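Local coordinates for protein immunoreactive 84kD antigen PG93 (Porphyromonas gingivalis, PDB 5M11) that serves as an essential surface component of the type-IX secretion system of this oral bacterium and binds zinc and calcium ions, at residues V202-C207 with I255-R259; A733-V739 with L751-I757. All blocks are in the same frame, centred on the assembly; numbering follows the deposited sequence.

Contact 1 of 2, residues V202-C207 with I255-R259; sequences VGEDIC and IEKGR
D205 and R259 form the polar half of this contact, a salt bridge in which two nitrogens of the arginine, NE and NH2, approach side-on and share one carboxylate oxygen. D205 OD1 lies 3.2 Å from R259 NE and the same distance from R259 NH2. The oxygen sits in the guanidinium plane, but both donors come from the same face of the carboxylate and stand well above it, and the two flat groups are turned 69° against each other. The arginine chain is extended from CG to NE, which carries the guanidinium out to OD1; nearer its root, R259 CG passes D205 OD2 at 3.4 Å.

Beside the salt bridge is an apolar half. V202 lays CG2 against the backbone at the end of strand 252-256, 3.5 Å from E256 C, while its CG1 meets I255 CG2 at 4.0 Å; the two side chains cross at about a right angle. CG2 faces E256 from a position anti to the V202 backbone nitrogen. C207 SG makes a longer apolar contact, 4.4 Å from I255 CG2, and G203 CA borders the CG of K257.

What presents V202 and D205 together is the type II' turn V202-D205, which links the first two strands of one beta-propeller blade; G203 supplies its positive phi (61°). Opposite, in the next blade, are the end of strand 252-256 and the connection K257-R259 that leads to strand 260-264. E226 and V217, from the same blade as D205, receive R259 as well, E226 through a salt bridge to NH1, whereas E256 pairs with R242 within its own blade. R259 therefore probably has its charge balanced by two carboxylates of the neighbouring blade, an electrostatic link between blades alongside the V202-I255 packing.

Contact 2 of 2, residues A733-V739 with L751-I757; sequences ASGVYAV and LIRFAVI
G735, Y737 and V739 pair with V756, F754 and I752 as the hydrogen-bonded pairs of an antiparallel beta hairpin, the short strand axes running at 149° to each other, 4.6 Å apart at closest approach. Each pair is closed by two backbone bonds. The bond from V756 N to G735 O measures 2.8 Å. That from F754 N to Y737 O is longer, at 3.1 Å. V736 with A755 and A738 with R753 are the non-hydrogen-bonded pairs between them. The hairpin forms one side of the four-stranded antiparallel sheet in the C-terminal domain, whose strand 699-703 bonds to A738 from beyond strand 735-742.

The side chains of Y737, V739, I752, F754 and V756 share one face. Its centre is the F754 ring, swung toward the partner strand because CG stands between the backbone nitrogen and the carbonyl carbon (chi1 74°). One ring face receives Y737 CB in a CH-pi contact, 4.0 Å from the centroid and offset toward the rim. At the ring's edge V739 CG2 comes within 3.7 Å of F754 CE2, the two side chains crossing at about a right angle. Further along, V739 CB rests on I752 CG1, and V756 CG2 approaches Y737 CD2 obliquely. V676, V689 and I691 pack against this apolar face, as expected where a second layer of the domain covers the sheet.

The other face carries V736, A738, R753 and A755. R753 rises off the sheet, extended from CG to NE, and its guanidinium turns back so that NH1 lies by V736 CG1, while A738 CB packs against L751 CD1 at 3.9 Å. At the start of the first strand, the tyrosine ring reaches back over its own segment, where Y737 OH donates a 2.6 Å hydrogen bond to A733 O from above the carbonyl plane.

How the contacts relate
The N-terminal strand 13-16 completes the sheet of strands 636-642, 647-652 and 655-660, the last blade of the second propeller. The chain then builds the first propeller, where contact 1 closes a loop of 47 intervening residues, about half of them strand, and ties two consecutive blades, 196-230 and 236-264. The second propeller follows, and then the C-terminal domain. There contact 2 spans only 11 residues, among them D743, a calcium ligand together with E670, and pairs the two final strands. The contacts are in series, neither nested nor crossed, and do not touch: their centres lie 71 Å apart and their nearest atoms about 62 Å.

Contact 1 of 2, residues V202-C207 with I255-R259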
ATOM      1  N   VAL A 202      27.831 -21.125 -17.725  1.00 35.87           N
ATOM      2  CA  VAL A 202      27.041 -22.274 -18.156  1.00 36.63           C
ATOM      3  C   VAL A 202      28.068 -23.316 -18.539  1.00 42.94           C
ATOM      4  O   VAL A 202      28.818 -23.128 -19.482  1.00 42.81           O
ATOM      5  CB  VAL A 202      25.979 -21.934 -19.256  1.00 40.24           C
ATOM      6  CG1 VAL A 202      26.568 -21.166 -20.440  1.00 39.65           C
ATOM      7  CG2 VAL A 202      25.212 -23.164 -19.722  1.00 41.63           C
ATOM      8  N   GLY A 203      28.179 -24.338 -17.709  1.00 43.24           N
ATOM      9  CA  GLY A 203      29.156 -25.412 -17.852  1.00 44.99           C
ATOM     10  C   GLY A 203      30.559 -24.854 -17.785  1.00 49.06           C
ATOM     11  O   GLY A 203      30.862 -24.023 -16.914  1.00 45.84           O
ATOM     12  N   GLU A 204      31.380 -25.221 -18.796  1.00 48.42           N
ATOM     13  CA  GLU A 204      32.758 -24.738 -18.920  1.00 48.10           C
ATOM     14  C   GLU A 204      32.849 -23.393 -19.722  1.00 51.33           C
ATOM     15  O   GLU A 204      33.930 -23.033 -20.182  1.00 54.84           O
ATOM     16  CB  GLU A 204      33.658 -25.820 -19.528  1.00 51.05           C
ATOM     17  CG  GLU A 204      33.707 -27.095 -18.697  1.00 67.53           C
ATOM     18  CD  GLU A 204      34.284 -27.031 -17.292  1.00103.93           C
ATOM     19  OE1 GLU A 204      35.190 -26.199 -17.042  1.00108.90           O
ATOM     20  OE2 GLU A 204      33.870 -27.866 -16.454  1.00101.74           O
ATOM     21  N   ASP A 205      31.740 -22.643 -19.854  1.00 42.55           N
ATOM     22  CA  ASP A 205      31.738 -21.376 -20.578  1.00 40.08           C
ATOM     23  C   ASP A 205      31.121 -20.252 -19.749  1.00 41.54           C
ATOM     24  O   ASP A 205      30.364 -20.498 -18.811  1.00 40.06           O
ATOM     25  CB  ASP A 205      30.983 -21.479 -21.922  1.00 42.21           C
ATOM     26  CG  ASP A 205      31.267 -22.705 -22.750  1.00 54.30           C
ATOM     27  OD1 ASP A 205      32.411 -22.840 -23.241  1.00 55.31           O
ATOM     28  OD2 ASP A 205      30.339 -23.528 -22.927  1.00 63.43           O
ATOM     29  N   ILE A 206      31.426 -19.020 -20.143  1.00 38.55           N
ATOM     30  CA  ILE A 206      30.926 -17.770 -19.587  1.00 38.47           C
ATOM     31  C   ILE A 206      30.254 -17.032 -20.750  1.00 46.10           C
ATOM     32  O   ILE A 206      30.874 -16.888 -21.802  1.00 48.58           O
ATOM     33  CB  ILE A 206      32.055 -16.942 -18.862  1.00 41.10           C
ATOM     34  CG1 ILE A 206      31.660 -15.487 -18.610  1.00 41.13           C
ATOM     35  CG2 ILE A 206      33.421 -16.998 -19.535  1.00 42.00           C
ATOM     36  CD1 ILE A 206      31.110 -15.245 -17.248  1.00 51.48           C
ATOM     37  N   CYS A 207      28.986 -16.630 -20.603  1.00 44.23           N
ATOM     38  CA  CYS A 207      28.284 -15.896 -21.667  1.00 46.95           C
ATOM     39  C   CYS A 207      28.105 -14.433 -21.301  1.00 44.92           C
ATOM     40  O   CYS A 207      27.763 -14.111 -20.149  1.00 41.05           O
ATOM     41  CB  CYS A 207      26.944 -16.529 -22.027  1.00 50.29           C
ATOM     42  SG  CYS A 207      27.075 -18.201 -22.707  1.00 56.27           S
ATOM     43  N   ILE A 255      20.295 -21.574 -23.132  1.00 47.09           N
ATOM     44  CA  ILE A 255      21.664 -22.044 -23.339  1.00 44.75           C
ATOM     45  C   ILE A 255      22.029 -23.008 -22.213  1.00 49.12           C
ATOM     46  O   ILE A 255      21.900 -22.657 -21.037  1.00 48.44           O
ATOM     47  CB  ILE A 255      22.687 -20.869 -23.468  1.00 44.83           C
ATOM     48  CG1 ILE A 255      22.286 -19.911 -24.612  1.00 45.72           C
ATOM     49  CG2 ILE A 255      24.156 -21.353 -23.636  1.00 41.97           C
ATOM     50  CD1 ILE A 255      22.342 -18.474 -24.216  1.00 49.17           C
ATOM     51  N   GLU A 256      22.492 -24.220 -22.574  1.00 44.94           N
ATOM     52  CA  GLU A 256      22.900 -25.183 -21.567  1.00 44.00           C
ATOM     53  C   GLU A 256      24.300 -25.739 -21.917  1.00 48.20           C
ATOM     54  O   GLU A 256      24.863 -25.350 -22.944  1.00 48.50           O
ATOM     55  CB  GLU A 256      21.839 -26.269 -21.366  1.00 47.70           C
ATOM     56  CG  GLU A 256      21.560 -27.132 -22.579  1.00 63.38           C
ATOM     57  CD  GLU A 256      20.262 -27.897 -22.466  1.00 91.52           C
ATOM     58  OE1 GLU A 256      20.150 -28.761 -21.565  1.00 80.14           O
ATOM     59  OE2 GLU A 256      19.355 -27.630 -23.288  1.00 95.21           O
ATOM     60  N   LYS A 257      24.885 -26.579 -21.024  1.00 44.02           N
ATOM     61  CA  LYS A 257      26.210 -27.187 -21.150  1.00 43.37           C
ATOM     62  C   LYS A 257      26.562 -27.586 -22.574  1.00 48.66           C
ATOM     63  O   LYS A 257      25.789 -28.256 -23.257  1.00 50.73           O
ATOM     64  CB  LYS A 257      26.304 -28.448 -20.286  1.00 48.45           C
ATOM     65  CG  LYS A 257      26.523 -28.255 -18.784  1.00 68.41           C
ATOM     66  CD  LYS A 257      26.187 -29.545 -17.955  1.00 78.61           C
ATOM     67  CE  LYS A 257      26.884 -30.821 -18.409  1.00 94.53           C
ATOM     68  NZ  LYS A 257      26.589 -31.980 -17.521  1.00107.41           N
ATOM     69  N   GLY A 258      27.764 -27.236 -22.980  1.00 44.83           N
ATOM     70  CA  GLY A 258      28.268 -27.599 -24.291  1.00 45.72           C
ATOM     71  C   GLY A 258      27.719 -26.718 -25.377  1.00 50.18           C
ATOM     72  O   GLY A 258      27.781 -27.084 -26.550  1.00 52.40           O
ATOM     73  N   ARG A 259      27.181 -25.550 -24.984  1.00 45.16           N
ATOM     74  CA  ARG A 259      26.665 -24.488 -25.853  1.00 44.53           C
ATOM     75  C   ARG A 259      25.446 -24.927 -26.675  1.00 50.73           C
ATOM     76  O   ARG A 259      25.251 -24.443 -27.793  1.00 51.09           O
ATOM     77  CB  ARG A 259      27.771 -23.932 -26.776  1.00 40.86           C
ATOM     78  CG  ARG A 259      28.957 -23.380 -26.012  1.00 37.33           C
ATOM     79  CD  ARG A 259      30.128 -23.231 -26.937  1.00 38.50           C
ATOM     80  NE  ARG A 259      31.332 -22.803 -26.236  1.00 42.95           N
ATOM     81  CZ  ARG A 259      32.331 -22.152 -26.813  1.00 61.50           C
ATOM     82  NH1 ARG A 259      32.260 -21.815 -28.095  1.00 50.78           N
ATOM     83  NH2 ARG A 259      33.400 -21.810 -26.109  1.00 51.57           N
TER

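Contact 2 of 2, residues A733-V739 with L751-I757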
ATOM      1  N   ALA A 733      -0.050  -7.563  45.644  1.00 82.67           N
ATOM      2  CA  ALA A 733       0.088  -8.843  46.356  1.00 83.20           C
ATOM      3  C   ALA A 733      -0.403 -10.070  45.537  1.00 83.87           C
ATOM      4  O   ALA A 733      -1.094  -9.920  44.520  1.00 79.17           O
ATOM      5  CB  ALA A 733      -0.674  -8.775  47.666  1.00 85.81           C
ATOM      6  N   SER A 734      -0.037 -11.289  45.989  1.00 82.11           N
ATOM      7  CA  SER A 734      -0.495 -12.519  45.339  1.00 79.33           C
ATOM      8  C   SER A 734      -2.002 -12.673  45.559  1.00 82.41           C
ATOM      9  O   SER A 734      -2.561 -12.034  46.456  1.00 83.54           O
ATOM     10  CB  SER A 734       0.257 -13.731  45.882  1.00 83.92           C
ATOM     11  OG  SER A 734       1.652 -13.585  45.686  1.00 90.47           O
ATOM     12  N   GLY A 735      -2.647 -13.485  44.732  1.00 76.75           N
ATOM     13  CA  GLY A 735      -4.078 -13.720  44.839  1.00 75.41           C
ATOM     14  C   GLY A 735      -4.777 -13.805  43.509  1.00 77.78           C
ATOM     15  O   GLY A 735      -4.134 -13.786  42.451  1.00 76.70           O
ATOM     16  N   VAL A 736      -6.111 -13.927  43.569  1.00 74.30           N
ATOM     17  CA  VAL A 736      -6.980 -14.028  42.405  1.00 71.92           C
ATOM     18  C   VAL A 736      -7.674 -12.696  42.251  1.00 76.99           C
ATOM     19  O   VAL A 736      -8.357 -12.235  43.168  1.00 78.74           O
ATOM     20  CB  VAL A 736      -7.955 -15.227  42.507  1.00 76.78           C
ATOM     21  CG1 VAL A 736      -9.143 -15.071  41.567  1.00 75.41           C
ATOM     22  CG2 VAL A 736      -7.225 -16.533  42.219  1.00 78.29           C
ATOM     23  N   TYR A 737      -7.443 -12.056  41.111  1.00 72.73           N
ATOM     24  CA  TYR A 737      -8.005 -10.748  40.798  1.00 72.09           C
ATOM     25  C   TYR A 737      -9.077 -10.929  39.735  1.00 74.99           C
ATOM     26  O   TYR A 737      -9.139 -11.992  39.103  1.00 74.14           O
ATOM     27  CB  TYR A 737      -6.883  -9.764  40.382  1.00 73.00           C
ATOM     28  CG  TYR A 737      -5.929  -9.488  41.530  1.00 77.03           C
ATOM     29  CD1 TYR A 737      -6.165  -8.449  42.423  1.00 80.07           C
ATOM     30  CD2 TYR A 737      -4.848 -10.335  41.787  1.00 78.74           C
ATOM     31  CE1 TYR A 737      -5.336  -8.234  43.519  1.00 82.61           C
ATOM     32  CE2 TYR A 737      -4.019 -10.137  42.890  1.00 81.81           C
ATOM     33  CZ  TYR A 737      -4.271  -9.085  43.753  1.00 90.09           C
ATOM     34  OH  TYR A 737      -3.468  -8.859  44.840  1.00 95.22           O
ATOM     35  N   ALA A 738      -9.975  -9.946  39.607  1.00 71.45           N
ATOM     36  CA  ALA A 738     -11.087 -10.064  38.678  1.00 71.34           C
ATOM     37  C   ALA A 738     -11.239  -8.836  37.830  1.00 77.93           C
ATOM     38  O   ALA A 738     -11.048  -7.710  38.290  1.00 78.13           O
ATOM     39  CB  ALA A 738     -12.375 -10.323  39.432  1.00 73.97           C
ATOM     40  N   VAL A 739     -11.617  -9.078  36.577  1.00 75.45           N
ATOM     41  CA  VAL A 739     -11.851  -8.087  35.540  1.00 74.19           C
ATOM     42  C   VAL A 739     -13.345  -8.123  35.203  1.00 77.98           C
ATOM     43  O   VAL A 739     -13.859  -9.136  34.692  1.00 78.07           O
ATOM     44  CB  VAL A 739     -10.945  -8.385  34.315  1.00 77.11           C
ATOM     45  CG1 VAL A 739     -11.102  -7.328  33.232  1.00 76.78           C
ATOM     46  CG2 VAL A 739      -9.486  -8.509  34.738  1.00 76.15           C
ATOM     47  N   LEU A 751     -17.476 -11.303  33.581  1.00 79.75           N
ATOM     48  CA  LEU A 751     -16.620 -11.408  34.737  1.00 78.13           C
ATOM     49  C   LEU A 751     -15.608 -12.496  34.484  1.00 81.81           C
ATOM     50  O   LEU A 751     -15.964 -13.668  34.336  1.00 83.52           O
ATOM     51  CB  LEU A 751     -17.441 -11.659  36.012  1.00 80.83           C
ATOM     52  CG  LEU A 751     -16.693 -11.691  37.350  1.00 84.17           C
ATOM     53  CD1 LEU A 751     -15.843 -10.437  37.567  1.00 81.00           C
ATOM     54  CD2 LEU A 751     -17.671 -11.881  38.494  1.00 90.88           C
ATOM     55  N   ILE A 752     -14.343 -12.087  34.362  1.00 75.95           N
ATOM     56  CA  ILE A 752     -13.235 -13.006  34.114  1.00 74.78           C
ATOM     57  C   ILE A 752     -12.173 -12.816  35.222  1.00 75.53           C
ATOM     58  O   ILE A 752     -12.008 -11.711  35.746  1.00 74.21           O
ATOM     59  CB  ILE A 752     -12.667 -12.873  32.673  1.00 76.61           C
ATOM     60  CG1 ILE A 752     -11.912 -11.552  32.454  1.00 74.32           C
ATOM     61  CG2 ILE A 752     -13.770 -13.083  31.611  1.00 79.11           C
ATOM     62  CD1 ILE A 752     -10.822 -11.676  31.456  1.00 81.95           C
ATOM     63  N   ARG A 753     -11.500 -13.902  35.604  1.00 70.72           N
ATOM     64  CA  ARG A 753     -10.515 -13.861  36.679  1.00 68.82           C
ATOM     65  C   ARG A 753      -9.128 -14.289  36.200  1.00 71.67           C
ATOM     66  O   ARG A 753      -9.018 -15.099  35.275  1.00 72.90           O
ATOM     67  CB  ARG A 753     -10.971 -14.762  37.840  1.00 69.22           C
ATOM     68  CG  ARG A 753     -12.178 -14.250  38.598  1.00 77.22           C
ATOM     69  CD  ARG A 753     -12.896 -15.393  39.287  1.00 94.75           C
ATOM     70  NE  ARG A 753     -13.814 -14.930  40.331  1.00108.24           N
ATOM     71  CZ  ARG A 753     -13.586 -15.030  41.641  1.00126.49           C
ATOM     72  NH1 ARG A 753     -12.462 -15.583  42.089  1.00108.02           N
ATOM     73  NH2 ARG A 753     -14.483 -14.585  42.513  1.00118.42           N
ATOM     74  N   PHE A 754      -8.070 -13.746  36.842  1.00 66.42           N
ATOM     75  CA  PHE A 754      -6.658 -14.064  36.581  1.00 65.73           C
ATOM     76  C   PHE A 754      -5.882 -14.101  37.909  1.00 70.51           C
ATOM     77  O   PHE A 754      -6.249 -13.407  38.866  1.00 70.75           O
ATOM     78  CB  PHE A 754      -6.010 -13.089  35.581  1.00 65.32           C
ATOM     79  CG  PHE A 754      -5.710 -11.720  36.136  1.00 65.91           C
ATOM     80  CD1 PHE A 754      -4.474 -11.441  36.714  1.00 70.27           C
ATOM     81  CD2 PHE A 754      -6.662 -10.710  36.090  1.00 66.63           C
ATOM     82  CE1 PHE A 754      -4.206 -10.179  37.248  1.00 71.17           C
ATOM     83  CE2 PHE A 754      -6.383  -9.440  36.593  1.00 69.47           C
ATOM     84  CZ  PHE A 754      -5.158  -9.183  37.171  1.00 69.06           C
ATOM     85  N   ALA A 755      -4.804 -14.890  37.955  1.00 67.22           N
ATOM     86  CA  ALA A 755      -4.026 -15.053  39.169  1.00 68.00           C
ATOM     87  C   ALA A 755      -2.674 -14.329  39.144  1.00 70.17           C
ATOM     88  O   ALA A 755      -2.006 -14.281  38.106  1.00 67.79           O
ATOM     89  CB  ALA A 755      -3.801 -16.532  39.418  1.00 71.52           C
ATOM     90  N   VAL A 756      -2.294 -13.763  40.319  1.00 67.76           N
ATOM     91  CA  VAL A 756      -0.991 -13.158  40.626  1.00 69.14           C
ATOM     92  C   VAL A 756      -0.318 -14.153  41.573  1.00 76.13           C
ATOM     93  O   VAL A 756      -0.893 -14.476  42.614  1.00 77.30           O
ATOM     94  CB  VAL A 756      -1.056 -11.718  41.200  1.00 73.24           C
ATOM     95  CG1 VAL A 756       0.301 -11.291  41.753  1.00 76.15           C
ATOM     96  CG2 VAL A 756      -1.537 -10.720  40.145  1.00 70.56           C
ATOM     97  N   ILE A 757       0.838 -14.715  41.174  1.00 74.11           N
ATOM     98  CA  ILE A 757       1.525 -15.749  41.960  1.00 77.40           C
ATOM     99  C   ILE A 757       2.953 -15.336  42.327  1.00 83.96           C
ATOM    100  O   ILE A 757       3.635 -14.678  41.528  1.00 83.07           O
ATOM    101  CB  ILE A 757       1.506 -17.137  41.250  1.00 81.52           C
ATOM    102  CG1 ILE A 757       2.169 -17.113  39.850  1.00 81.89           C
ATOM    103  CG2 ILE A 757       0.085 -17.685  41.173  1.00 81.03           C
ATOM    104  CD1 ILE A 757       2.752 -18.469  39.408  1.00 95.96           C
TER